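Local coordinates for protein HhaI Restriction Endonuclease (Haemophilus parahaemolyticus, PDB 6UKF) that recognises and probably cleaves a specific sequence in double-stranded DNA, as the restriction endonuclease of a restriction-modification system, at residues L108-F113 with F148-T153; R155-G160 with N229-I234. All blocks are in the same frame, centred on the assembly; numbering follows the deposited sequence. Where two conformers were deposited one is given.

Contact 1 (L108-F113 with F148-T153); sequences LPESVF and FNVSCT. With CA (calcium ion), chain R; EDO (1,2-ethanediol), chain F.
Glu110 and Val150 bring the two backbones nearest, their CA atoms 6.3 Å apart. Ser111, Val112 and Phe113 lie in the first turn of helix 110-123, and Val112 N bonds back to Pro109 O at 2.9 Å. Residues 148-153 run as an extended strand beside that turn. The side chains of Val150 and Cys152 leave the strand toward the helix, whereas Ser151 and Thr153 point to the other face.

The one hydrogen bond between the segments joins a side chain to the strand backbone. Glu110 stretches out fully, with CG anti to its own N (chi1 -171°), and this carries the carboxylate to the strand. OE2 takes the N-H of Val150 at 2.8 Å, on the anti side of the carboxylate and 22° out of its plane. OE2 also lies close to Asn149 CA, and Glu110 CG passes the carbonyl oxygen of Val150.

This is helix-on-sheet packing. Strand 148-156 lies between strand 228-236 and the short strand 104-105 in an antiparallel sheet, and helix 110-123 lies against one face. Val114 and Ile117 of that helix also touch Val150.

Phe113 fills the interface further along the strand. Cys152 CB stands over the centre of its ring, 3.4 Å from the centroid, as a CH-pi contact. Cys152 SG makes a sulfur-aromatic contact, 4.3 Å from the centroid and oblique to the ring. On the opposite ring face, Pro109 O lies offset toward the rim. Phe113 CB meets Val150 CG1 at 3.7 Å.

On the other sheet face Ser151 OG binds the calcium ion at 2.8 Å. The same oxygen shares a hydrogen bond of 2.6 Å with O1 of an ethanediol molecule, probably from the crystallisation liquor. Thr153 belongs to the same metal site.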
ATOM      1  N   LEU A 108      -9.929  -9.996 -16.377  1.00  9.55           N
ATOM      2  CA  LEU A 108      -9.113  -9.756 -17.556  1.00  9.51           C
ATOM      3  C   LEU A 108      -7.873 -10.634 -17.516  1.00  9.11           C
ATOM      4  O   LEU A 108      -7.526 -11.190 -16.470  1.00  8.90           O
ATOM      5  CB  LEU A 108      -8.701  -8.289 -17.618  1.00  8.96           C
ATOM      6  CG  LEU A 108      -9.793  -7.330 -18.089  1.00  9.91           C
ATOM      7  CD1 LEU A 108      -9.348  -5.892 -17.889  1.00 11.84           C
ATOM      8  CD2 LEU A 108     -10.153  -7.590 -19.544  1.00 12.68           C
ATOM      9  N   PRO A 109      -7.186 -10.792 -18.646  1.00  9.05           N
ATOM     10  CA  PRO A 109      -5.958 -11.595 -18.644  1.00  9.34           C
ATOM     11  C   PRO A 109      -4.966 -11.079 -17.613  1.00  9.13           C
ATOM     12  O   PRO A 109      -4.778  -9.873 -17.451  1.00  8.67           O
ATOM     13  CB  PRO A 109      -5.427 -11.432 -20.072  1.00 10.41           C
ATOM     14  CG  PRO A 109      -6.648 -11.168 -20.889  1.00 10.98           C
ATOM     15  CD  PRO A 109      -7.529 -10.323 -20.002  1.00 10.03           C
ATOM     16  N   GLU A 110      -4.325 -12.018 -16.916  1.00  8.82           N
ATOM     17  CA  GLU A 110      -3.368 -11.655 -15.881  1.00  8.45           C
ATOM     18  C   GLU A 110      -2.293 -10.724 -16.421  1.00  8.15           C
ATOM     19  O   GLU A 110      -1.798  -9.856 -15.695  1.00  8.91           O
ATOM     20  CB  GLU A 110      -2.745 -12.928 -15.316  1.00  8.86           C
ATOM     21  CG  GLU A 110      -1.883 -12.719 -14.095  1.00  9.94           C
ATOM     22  CD  GLU A 110      -1.299 -14.016 -13.579  1.00 10.88           C
ATOM     23  OE1 GLU A 110      -1.420 -15.043 -14.278  1.00 13.58           O
ATOM     24  OE2 GLU A 110      -0.725 -14.011 -12.470  1.00 11.82           O
ATOM     25  N   SER A 111      -1.934 -10.878 -17.699  1.00  8.72           N
ATOM     26  CA  SER A 111      -0.895 -10.044 -18.293  1.00  9.03           C
ATOM     27  C   SER A 111      -1.273  -8.567 -18.294  1.00  8.74           C
ATOM     28  O   SER A 111      -0.389  -7.708 -18.223  1.00  9.18           O
ATOM     29  CB  SER A 111      -0.613 -10.511 -19.719  1.00 12.56           C
ATOM     30  OG  SER A 111      -1.796 -10.492 -20.497  1.00 14.86           O
ATOM     31  N   VAL A 112      -2.565  -8.244 -18.394  1.00  8.60           N
ATOM     32  CA  VAL A 112      -2.977  -6.845 -18.297  1.00  8.81           C
ATOM     33  C   VAL A 112      -2.551  -6.266 -16.957  1.00  8.04           C
ATOM     34  O   VAL A 112      -2.032  -5.145 -16.875  1.00  8.59           O
ATOM     35  CB  VAL A 112      -4.499  -6.713 -18.498  1.00  9.43           C
ATOM     36  CG1 VAL A 112      -4.948  -5.278 -18.233  1.00 10.36           C
ATOM     37  CG2 VAL A 112      -4.898  -7.154 -19.892  1.00 11.25           C
ATOM     38  N   PHE A 113      -2.777  -7.024 -15.885  1.00  7.87           N
ATOM     39  CA  PHE A 113      -2.458  -6.549 -14.547  1.00  7.72           C
ATOM     40  C   PHE A 113      -0.956  -6.509 -14.328  1.00  7.70           C
ATOM     41  O   PHE A 113      -0.435  -5.559 -13.736  1.00  8.11           O
ATOM     42  CB  PHE A 113      -3.126  -7.461 -13.521  1.00  8.09           C
ATOM     43  CG  PHE A 113      -4.594  -7.672 -13.765  1.00  8.57           C
ATOM     44  CD1 PHE A 113      -5.406  -6.634 -14.196  1.00  9.07           C
ATOM     45  CD2 PHE A 113      -5.161  -8.916 -13.572  1.00  9.69           C
ATOM     46  CE1 PHE A 113      -6.755  -6.836 -14.417  1.00 10.80           C
ATOM     47  CE2 PHE A 113      -6.507  -9.122 -13.792  1.00 11.49           C
ATOM     48  CZ  PHE A 113      -7.303  -8.082 -14.215  1.00 11.31           C
ATOM     49  N   PHE A 148       5.331 -13.680  -9.277  1.00  8.55           N
ATOM     50  CA  PHE A 148       4.076 -13.456  -8.579  1.00  8.21           C
ATOM     51  C   PHE A 148       2.891 -13.765  -9.477  1.00  8.44           C
ATOM     52  O   PHE A 148       2.875 -13.395 -10.655  1.00 10.08           O
ATOM     53  CB  PHE A 148       3.946 -11.998  -8.114  1.00  8.94           C
ATOM     54  CG  PHE A 148       4.718 -11.687  -6.866  1.00  8.92           C
ATOM     55  CD1 PHE A 148       4.212 -12.028  -5.624  1.00  9.41           C
ATOM     56  CD2 PHE A 148       5.942 -11.046  -6.930  1.00  9.92           C
ATOM     57  CE1 PHE A 148       4.915 -11.742  -4.471  1.00  9.18           C
ATOM     58  CE2 PHE A 148       6.650 -10.757  -5.779  1.00 10.68           C
ATOM     59  CZ  PHE A 148       6.136 -11.107  -4.546  1.00 10.48           C
ATOM     60  N   ASN A 149       1.907 -14.452  -8.906  1.00  8.24           N
ATOM     61  CA  ASN A 149       0.564 -14.470  -9.459  1.00  9.03           C
ATOM     62  C   ASN A 149      -0.133 -13.169  -9.082  1.00  8.85           C
ATOM     63  O   ASN A 149       0.096 -12.617  -8.003  1.00  9.75           O
ATOM     64  CB  ASN A 149      -0.228 -15.643  -8.885  1.00 10.46           C
ATOM     65  CG  ASN A 149       0.377 -16.991  -9.247  1.00 12.76           C
ATOM     66  OD1 ASN A 149       0.631 -17.828  -8.380  1.00 18.87           O
ATOM     67  ND2 ASN A 149       0.615 -17.200 -10.532  1.00 12.68           N
ATOM     68  N   VAL A 150      -0.982 -12.675  -9.980  1.00  8.21           N
ATOM     69  CA  VAL A 150      -1.629 -11.380  -9.807  1.00  8.41           C
ATOM     70  C   VAL A 150      -3.125 -11.518 -10.030  1.00  9.06           C
ATOM     71  O   VAL A 150      -3.566 -12.225 -10.943  1.00 10.15           O
ATOM     72  CB  VAL A 150      -1.045 -10.319 -10.765  1.00  9.73           C
ATOM     73  CG1 VAL A 150      -1.651  -8.947 -10.473  1.00 11.10           C
ATOM     74  CG2 VAL A 150       0.468 -10.281 -10.660  1.00 10.50           C
ATOM     75  N   SER A 151      -3.905 -10.838  -9.194  1.00  8.90           N
ATOM     76  CA  SER A 151      -5.332 -10.666  -9.405  1.00  9.64           C
ATOM     77  C   SER A 151      -5.687  -9.205  -9.161  1.00  8.68           C
ATOM     78  O   SER A 151      -4.893  -8.424  -8.626  1.00  9.19           O
ATOM     79  CB  SER A 151      -6.166 -11.584  -8.501  1.00 12.06           C
ATOM     80  OG  SER A 151      -6.039 -11.218  -7.142  1.00 13.24           O
ATOM     81  N   CYS A 152      -6.900  -8.840  -9.559  1.00  8.64           N
ATOM     82  CA  CYS A 152      -7.325  -7.449  -9.557  1.00  9.12           C
ATOM     83  C   CYS A 152      -8.782  -7.380  -9.136  1.00  8.67           C
ATOM     84  O   CYS A 152      -9.611  -8.131  -9.653  1.00  9.84           O
ATOM     85  CB  CYS A 152      -7.142  -6.856 -10.958  1.00 10.44           C
ATOM     86  SG  CYS A 152      -7.702  -5.170 -11.151  1.00 14.14           S
ATOM     87  N   THR A 153      -9.089  -6.490  -8.194  1.00  8.43           N
ATOM     88  CA  THR A 153     -10.457  -6.316  -7.737  0.69  8.77           C
ATOM     89  C   THR A 153     -10.778  -4.834  -7.629  1.00  8.13           C
ATOM     90  O   THR A 153      -9.892  -3.981  -7.544  1.00  9.13           O
ATOM     91  CB  THR A 153     -10.707  -7.021  -6.395  0.69  9.99           C
ATOM     92  OG1 THR A 153     -12.118  -7.176  -6.197  0.69 10.75           O
ATOM     93  CG2 THR A 153     -10.115  -6.222  -5.234  0.69  8.97           C
TER
HETATM   94 CA    CA R 715      -8.086  -9.730  -5.882  1.00 29.59          CA
HETATM   95  C1  EDO F 703      -3.287 -13.088  -5.598  1.00 19.66           C
HETATM   96  O1  EDO F 703      -4.697 -12.847  -5.561  1.00 22.77           O
HETATM   97  C2  EDO F 703      -2.886 -13.566  -6.989  1.00 19.23           C
HETATM   98  O2  EDO F 703      -3.593 -14.764  -7.323  1.00 21.62           O

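Contact 2 (R155-G160 with N229-I234). With EDO (1,2-ethanediol), chain D; nucleotides of chain C.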
ATOM      1  N   ARG A 155     -12.887  -2.471  -5.154  1.00  8.26           N
ATOM      2  CA  ARG A 155     -13.495  -2.516  -3.834  1.00  8.51           C
ATOM      3  C   ARG A 155     -13.421  -1.153  -3.167  1.00  8.91           C
ATOM      4  O   ARG A 155     -12.501  -0.369  -3.411  1.00  8.49           O
ATOM      5  CB  ARG A 155     -12.830  -3.562  -2.925  1.00  8.89           C
ATOM      6  CG  ARG A 155     -11.392  -3.259  -2.486  1.00  9.20           C
ATOM      7  CD  ARG A 155     -10.881  -4.401  -1.619  1.00  8.50           C
ATOM      8  NE  ARG A 155      -9.475  -4.290  -1.238  1.00  8.75           N
ATOM      9  CZ  ARG A 155      -9.035  -3.749  -0.102  1.00  8.55           C
ATOM     10  NH1 ARG A 155      -9.883  -3.239   0.781  1.00  9.11           N
ATOM     11  NH2 ARG A 155      -7.734  -3.713   0.147  1.00  8.78           N
ATOM     12  N   ILE A 156     -14.412  -0.890  -2.314  1.00  9.69           N
ATOM     13  CA  ILE A 156     -14.350   0.255  -1.420  1.00 10.00           C
ATOM     14  C   ILE A 156     -13.171   0.073  -0.486  1.00  9.81           C
ATOM     15  O   ILE A 156     -13.041  -0.962   0.179  1.00 12.91           O
ATOM     16  CB  ILE A 156     -15.652   0.354  -0.608  1.00 10.61           C
ATOM     17  CG1 ILE A 156     -16.847   0.614  -1.523  1.00 11.77           C
ATOM     18  CG2 ILE A 156     -15.530   1.435   0.465  1.00 11.48           C
ATOM     19  CD1 ILE A 156     -18.186   0.478  -0.817  1.00 14.14           C
ATOM     20  N   LYS A 157     -12.305   1.078  -0.416  1.00  9.57           N
ATOM     21  CA  LYS A 157     -11.268   1.116   0.611  1.00  9.35           C
ATOM     22  C   LYS A 157     -11.341   2.476   1.296  1.00  9.30           C
ATOM     23  O   LYS A 157     -10.937   3.496   0.729  1.00  9.07           O
ATOM     24  CB  LYS A 157      -9.875   0.823   0.066  1.00  8.88           C
ATOM     25  CG  LYS A 157      -8.822   0.778   1.172  1.00  9.19           C
ATOM     26  CD  LYS A 157      -7.559   0.020   0.770  1.00  9.45           C
ATOM     27  CE  LYS A 157      -6.860   0.631  -0.439  1.00  8.66           C
ATOM     28  NZ  LYS A 157      -6.312   1.990  -0.179  1.00  8.48           N
ATOM     29  N   LYS A 158     -11.886   2.473   2.509  1.00  9.43           N
ATOM     30  CA  LYS A 158     -11.967   3.677   3.318  1.00  9.88           C
ATOM     31  C   LYS A 158     -10.609   4.363   3.378  1.00  9.65           C
ATOM     32  O   LYS A 158      -9.570   3.708   3.489  1.00  9.93           O
ATOM     33  CB  LYS A 158     -12.400   3.265   4.725  1.00 11.24           C
ATOM     34  CG  LYS A 158     -12.704   4.401   5.666  1.00 12.17           C
ATOM     35  CD  LYS A 158     -12.983   3.844   7.048  1.00 13.03           C
ATOM     36  CE  LYS A 158     -13.341   4.930   8.040  1.00 13.58           C
ATOM     37  NZ  LYS A 158     -13.502   4.370   9.411  1.00 14.99           N
ATOM     38  N   SER A 159     -10.623   5.692   3.304  1.00  9.74           N
ATOM     39  CA  SER A 159      -9.390   6.452   3.427  1.00 10.01           C
ATOM     40  C   SER A 159      -8.863   6.374   4.858  1.00  9.75           C
ATOM     41  O   SER A 159      -9.527   5.883   5.776  1.00 10.80           O
ATOM     42  CB  SER A 159      -9.604   7.901   2.990  1.00 10.45           C
ATOM     43  OG  SER A 159      -9.871   7.978   1.598  1.00 10.88           O
ATOM     44  N   GLY A 160      -7.639   6.868   5.042  1.00 10.19           N
ATOM     45  CA  GLY A 160      -6.918   6.670   6.278  1.00 10.42           C
ATOM     46  C   GLY A 160      -7.216   7.719   7.332  1.00 10.93           C
ATOM     47  O   GLY A 160      -8.015   8.635   7.154  1.00 11.81           O
ATOM     48  N   ASN A 229     -11.547   1.637  -5.297  1.00  8.33           N
ATOM     49  CA  ASN A 229     -10.333   1.594  -6.124  1.00  8.20           C
ATOM     50  C   ASN A 229     -10.146   0.225  -6.763  1.00  8.03           C
ATOM     51  O   ASN A 229     -10.499  -0.806  -6.156  1.00  8.64           O
ATOM     52  CB  ASN A 229      -9.073   1.945  -5.316  1.00  8.82           C
ATOM     53  CG  ASN A 229      -9.066   1.405  -3.896  1.00  8.62           C
ATOM     54  OD1 ASN A 229      -8.800   2.147  -2.947  1.00 12.31           O
ATOM     55  ND2 ASN A 229      -9.340   0.115  -3.731  1.00  9.27           N
ATOM     56  N   VAL A 230      -9.661   0.248  -7.993  1.00  7.53           N
ATOM     57  CA  VAL A 230      -9.026  -0.931  -8.556  1.00  8.12           C
ATOM     58  C   VAL A 230      -7.732  -1.150  -7.793  1.00  8.05           C
ATOM     59  O   VAL A 230      -6.956  -0.210  -7.589  1.00  8.82           O
ATOM     60  CB  VAL A 230      -8.762  -0.711 -10.051  1.00  7.78           C
ATOM     61  CG1 VAL A 230      -7.980  -1.867 -10.633  1.00  8.69           C
ATOM     62  CG2 VAL A 230     -10.076  -0.515 -10.792  1.00  9.07           C
ATOM     63  N   ILE A 231      -7.503  -2.375  -7.336  1.00  7.54           N
ATOM     64  CA  ILE A 231      -6.352  -2.657  -6.484  1.00  7.52           C
ATOM     65  C   ILE A 231      -5.861  -4.065  -6.779  1.00  7.64           C
ATOM     66  O   ILE A 231      -6.654  -4.989  -6.984  1.00  7.82           O
ATOM     67  CB  ILE A 231      -6.687  -2.409  -4.996  1.00  8.26           C
ATOM     68  CG1 ILE A 231      -5.472  -2.684  -4.111  1.00  8.09           C
ATOM     69  CG2 ILE A 231      -7.891  -3.242  -4.559  1.00  8.90           C
ATOM     70  CD1 ILE A 231      -5.566  -2.022  -2.762  1.00  9.41           C
ATOM     71  N   PHE A 232      -4.543  -4.217  -6.815  1.00  7.35           N
ATOM     72  CA  PHE A 232      -3.904  -5.449  -7.247  1.00  7.79           C
ATOM     73  C   PHE A 232      -3.399  -6.240  -6.053  1.00  7.66           C
ATOM     74  O   PHE A 232      -2.842  -5.677  -5.108  1.00  8.28           O
ATOM     75  CB  PHE A 232      -2.755  -5.125  -8.199  1.00  8.79           C
ATOM     76  CG  PHE A 232      -3.206  -4.401  -9.428  1.00  8.04           C
ATOM     77  CD1 PHE A 232      -3.217  -3.019  -9.473  1.00 10.10           C
ATOM     78  CD2 PHE A 232      -3.684  -5.105 -10.520  1.00 11.22           C
ATOM     79  CE1 PHE A 232      -3.663  -2.351 -10.595  1.00 10.11           C
ATOM     80  CE2 PHE A 232      -4.129  -4.439 -11.648  1.00 11.89           C
ATOM     81  CZ  PHE A 232      -4.118  -3.061 -11.684  1.00  9.79           C
ATOM     82  N   SER A 233      -3.611  -7.550  -6.102  1.00  8.22           N
ATOM     83  CA  SER A 233      -3.098  -8.474  -5.107  1.00  8.49           C
ATOM     84  C   SER A 233      -2.117  -9.422  -5.777  1.00  8.13           C
ATOM     85  O   SER A 233      -2.308  -9.820  -6.931  1.00  9.23           O
ATOM     86  CB  SER A 233      -4.229  -9.275  -4.464  1.00  9.65           C
ATOM     87  OG  SER A 233      -5.036  -8.434  -3.661  1.00 11.86           O
ATOM     88  N   ILE A 234      -1.060  -9.771  -5.054  1.00  7.88           N
ATOM     89  CA  ILE A 234      -0.021 -10.636  -5.586  1.00  7.86           C
ATOM     90  C   ILE A 234       0.261 -11.749  -4.590  1.00  8.42           C
ATOM     91  O   ILE A 234       0.167 -11.564  -3.372  1.00  8.96           O
ATOM     92  CB  ILE A 234       1.266  -9.857  -5.951  1.00  8.59           C
ATOM     93  CG1 ILE A 234       1.935  -9.264  -4.709  1.00  8.68           C
ATOM     94  CG2 ILE A 234       0.936  -8.769  -6.964  1.00  9.38           C
ATOM     95  CD1 ILE A 234       3.246  -8.549  -5.012  1.00  9.16           C
TER
HETATM   96  C1  EDO D 701     -15.031   1.383   9.047  1.00 31.98           C
HETATM   97  O1  EDO D 701     -15.899   2.503   9.250  1.00 31.67           O
HETATM   98  C2  EDO D 701     -14.809   0.681  10.381  1.00 33.58           C
HETATM   99  O2  EDO D 701     -13.928   1.480  11.180  1.00 35.22           O
ATOM    100  P    DT C   4     -16.440  -7.198   4.506  1.00 15.78           P
ATOM    101  OP1  DT C   4     -17.456  -7.035   5.571  1.00 18.13           O
ATOM    102  OP2  DT C   4     -16.799  -6.947   3.093  1.00 16.79           O
ATOM    103  O5'  DT C   4     -15.193  -6.290   4.882  1.00 15.46           O
ATOM    104  C5'  DT C   4     -14.625  -6.417   6.164  1.00 17.01           C
ATOM    105  C4'  DT C   4     -13.394  -5.558   6.287  1.00 19.25           C
ATOM    106  O4'  DT C   4     -12.318  -6.154   5.563  1.00 19.93           O
ATOM    107  C3'  DT C   4     -13.535  -4.142   5.727  1.00 17.93           C
ATOM    108  O3'  DT C   4     -13.839  -3.270   6.828  1.00 18.74           O
ATOM    109  C2'  DT C   4     -12.196  -3.854   5.030  1.00 19.19           C
ATOM    110  C1'  DT C   4     -11.399  -5.149   5.202  1.00 19.79           C
ATOM    111  N1   DT C   4     -10.690  -5.657   3.999  1.00 18.17           N
ATOM    112  C2   DT C   4      -9.318  -5.722   4.008  1.00 17.33           C
ATOM    113  O2   DT C   4      -8.636  -5.336   4.941  1.00 17.82           O
ATOM    114  N3   DT C   4      -8.762  -6.236   2.870  1.00 15.01           N
ATOM    115  C4   DT C   4      -9.429  -6.704   1.753  1.00 14.92           C
ATOM    116  O4   DT C   4      -8.838  -7.152   0.778  1.00 16.23           O
ATOM    117  C5   DT C   4     -10.867  -6.631   1.818  1.00 15.79           C
ATOM    118  C7   DT C   4     -11.693  -7.111   0.670  1.00 16.68           C
ATOM    119  C6   DT C   4     -11.425  -6.130   2.929  1.00 18.33           C
ATOM    120  P    DC C   6     -10.318   2.291  10.021  1.00 12.35           P
ATOM    121  OP1  DC C   6     -11.155   1.381  10.834  1.00 13.46           O
ATOM    122  OP2  DC C   6     -10.873   3.594   9.594  1.00 12.77           O
ATOM    123  O5'  DC C   6      -8.954   2.593  10.797  1.00 12.40           O
ATOM    124  C5'  DC C   6      -8.266   1.536  11.454  1.00 12.70           C
ATOM    125  C4'  DC C   6      -6.765   1.664  11.298  1.00 11.82           C
ATOM    126  O4'  DC C   6      -6.385   1.362   9.920  1.00 11.59           O
ATOM    127  C3'  DC C   6      -6.173   3.048  11.574  1.00 11.74           C
ATOM    128  O3'  DC C   6      -4.871   2.893  12.128  1.00 12.11           O
ATOM    129  C2'  DC C   6      -6.161   3.684  10.190  1.00 11.04           C
ATOM    130  C1'  DC C   6      -5.736   2.492   9.345  1.00 11.29           C
ATOM    131  N1   DC C   6      -6.093   2.550   7.903  1.00 10.32           N
ATOM    132  C2   DC C   6      -5.204   2.008   6.980  1.00  9.92           C
ATOM    133  O2   DC C   6      -4.149   1.511   7.390  1.00 10.58           O
ATOM    134  N3   DC C   6      -5.515   2.047   5.662  1.00  9.42           N
ATOM    135  C4   DC C   6      -6.666   2.586   5.263  1.00  9.65           C
ATOM    136  N4   DC C   6      -6.930   2.597   3.952  1.00  9.65           N
ATOM    137  C5   DC C   6      -7.597   3.137   6.193  1.00  9.47           C
ATOM    138  C6   DC C   6      -7.274   3.095   7.493  1.00 10.00           C
ATOM    139  P    DG C   5     -14.025  -1.690   6.644  1.00 15.25           P
ATOM    140  OP1  DG C   5     -14.959  -1.263   7.709  1.00 21.17           O
ATOM    141  OP2  DG C   5     -14.333  -1.359   5.237  1.00 17.01           O
ATOM    142  O5'  DG C   5     -12.599  -1.116   7.031  1.00 14.32           O
ATOM    143  C5'  DG C   5     -12.037  -1.413   8.297  1.00 13.46           C
ATOM    144  C4'  DG C   5     -10.693  -0.748   8.406  1.00 11.67           C
ATOM    145  O4'  DG C   5      -9.750  -1.428   7.526  1.00 11.27           O
ATOM    146  C3'  DG C   5     -10.698   0.716   7.957  1.00 11.75           C
ATOM    147  O3'  DG C   5      -9.809   1.480   8.732  1.00 12.34           O
ATOM    148  C2'  DG C   5     -10.233   0.602   6.505  1.00 11.23           C
ATOM    149  C1'  DG C   5      -9.161  -0.472   6.672  1.00 10.56           C
ATOM    150  N9   DG C   5      -8.717  -1.092   5.448  1.00  9.83           N
ATOM    151  C8   DG C   5      -9.474  -1.541   4.395  1.00  9.58           C
ATOM    152  N7   DG C   5      -8.755  -2.035   3.421  1.00  9.18           N
ATOM    153  C5   DG C   5      -7.442  -1.898   3.865  1.00  8.72           C
ATOM    154  C6   DG C   5      -6.215  -2.249   3.244  1.00  8.72           C
ATOM    155  O6   DG C   5      -6.032  -2.768   2.136  1.00  8.96           O
ATOM    156  N1   DG C   5      -5.122  -1.927   4.046  1.00  8.56           N
ATOM    157  C2   DG C   5      -5.200  -1.342   5.283  1.00  9.22           C
ATOM    158  N2   DG C   5      -4.038  -1.107   5.905  1.00  9.91           N
ATOM    159  N3   DG C   5      -6.336  -1.012   5.873  1.00  9.24           N
ATOM    160  C4   DG C   5      -7.410  -1.315   5.107  1.00  9.04           C
TER
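Arg155 and Asn229 form an antiparallel hydrogen-bonded pair. Arg155 N gives its hydrogen to Asn229 O at 3.1 Å, and Asn229 N returns one to Arg155 O at 2.9 Å.

The Arg155 side chain rises from this pair to the DNA. From CB, CG lies between the backbone N and the carbonyl carbon (chi1 69°), which starts the chain toward the DNA and brings CG within 4.1 Å of both Asn229 ND2 and Ile231 CG2. The chain then runs straight to NE. CD meets the methyl C7 of thymine DT4 of chain C. NE passes Ile231 CG2 at 3.8 Å. CZ lies under DT4, whose C4 sits 3.5 Å above the centre of the guanidinium plane. At the tip the next base is gripped twice. NH1 bonds in plane to N7 of guanine DG5 of chain C, almost straight at 178°, and NH2 bonds to O6 of DG5 at 2.8 Å.

This two-pronged arginine-guanine pairing is a classic means of reading guanine in the major groove. NH2 has a second acceptor in Gln53 OE1.

Lys157 bends back at its far end, bringing CE near Ile231 CD1 and Asn229 OD1. Its NZ bonds to another guanine O6 of the DNA and to Gln56 OE1. Lys158 instead offers its backbone O to N4 of cytosine DC6 of chain C, while its NZ holds phosphate oxygen OP2 of DC6.

Overall arrangement
The centres of contacts 1 and 2 lie about 15 Å apart, and the contacts follow in series along the chain. Both use strand 148-156: contact 1 its first part, while contact 2 takes Arg155 and Ile156 and the residues that follow. Strand 228-236 is the neighbour in the same antiparallel sheet and supplies the second half of contact 2. Backbone bonds, probably Thr153 O to Ile231 N and Ser151 N to Ser233 O, join the two. Cys152 SG packs on Val230, and Phe113 on Phe232. One strand thus passes from the packing under helix 110-123, past the calcium ion, to the DNA bases, so Ser151 and Thr153 of the calcium site and the base-reading Arg155 sit on alternate residues.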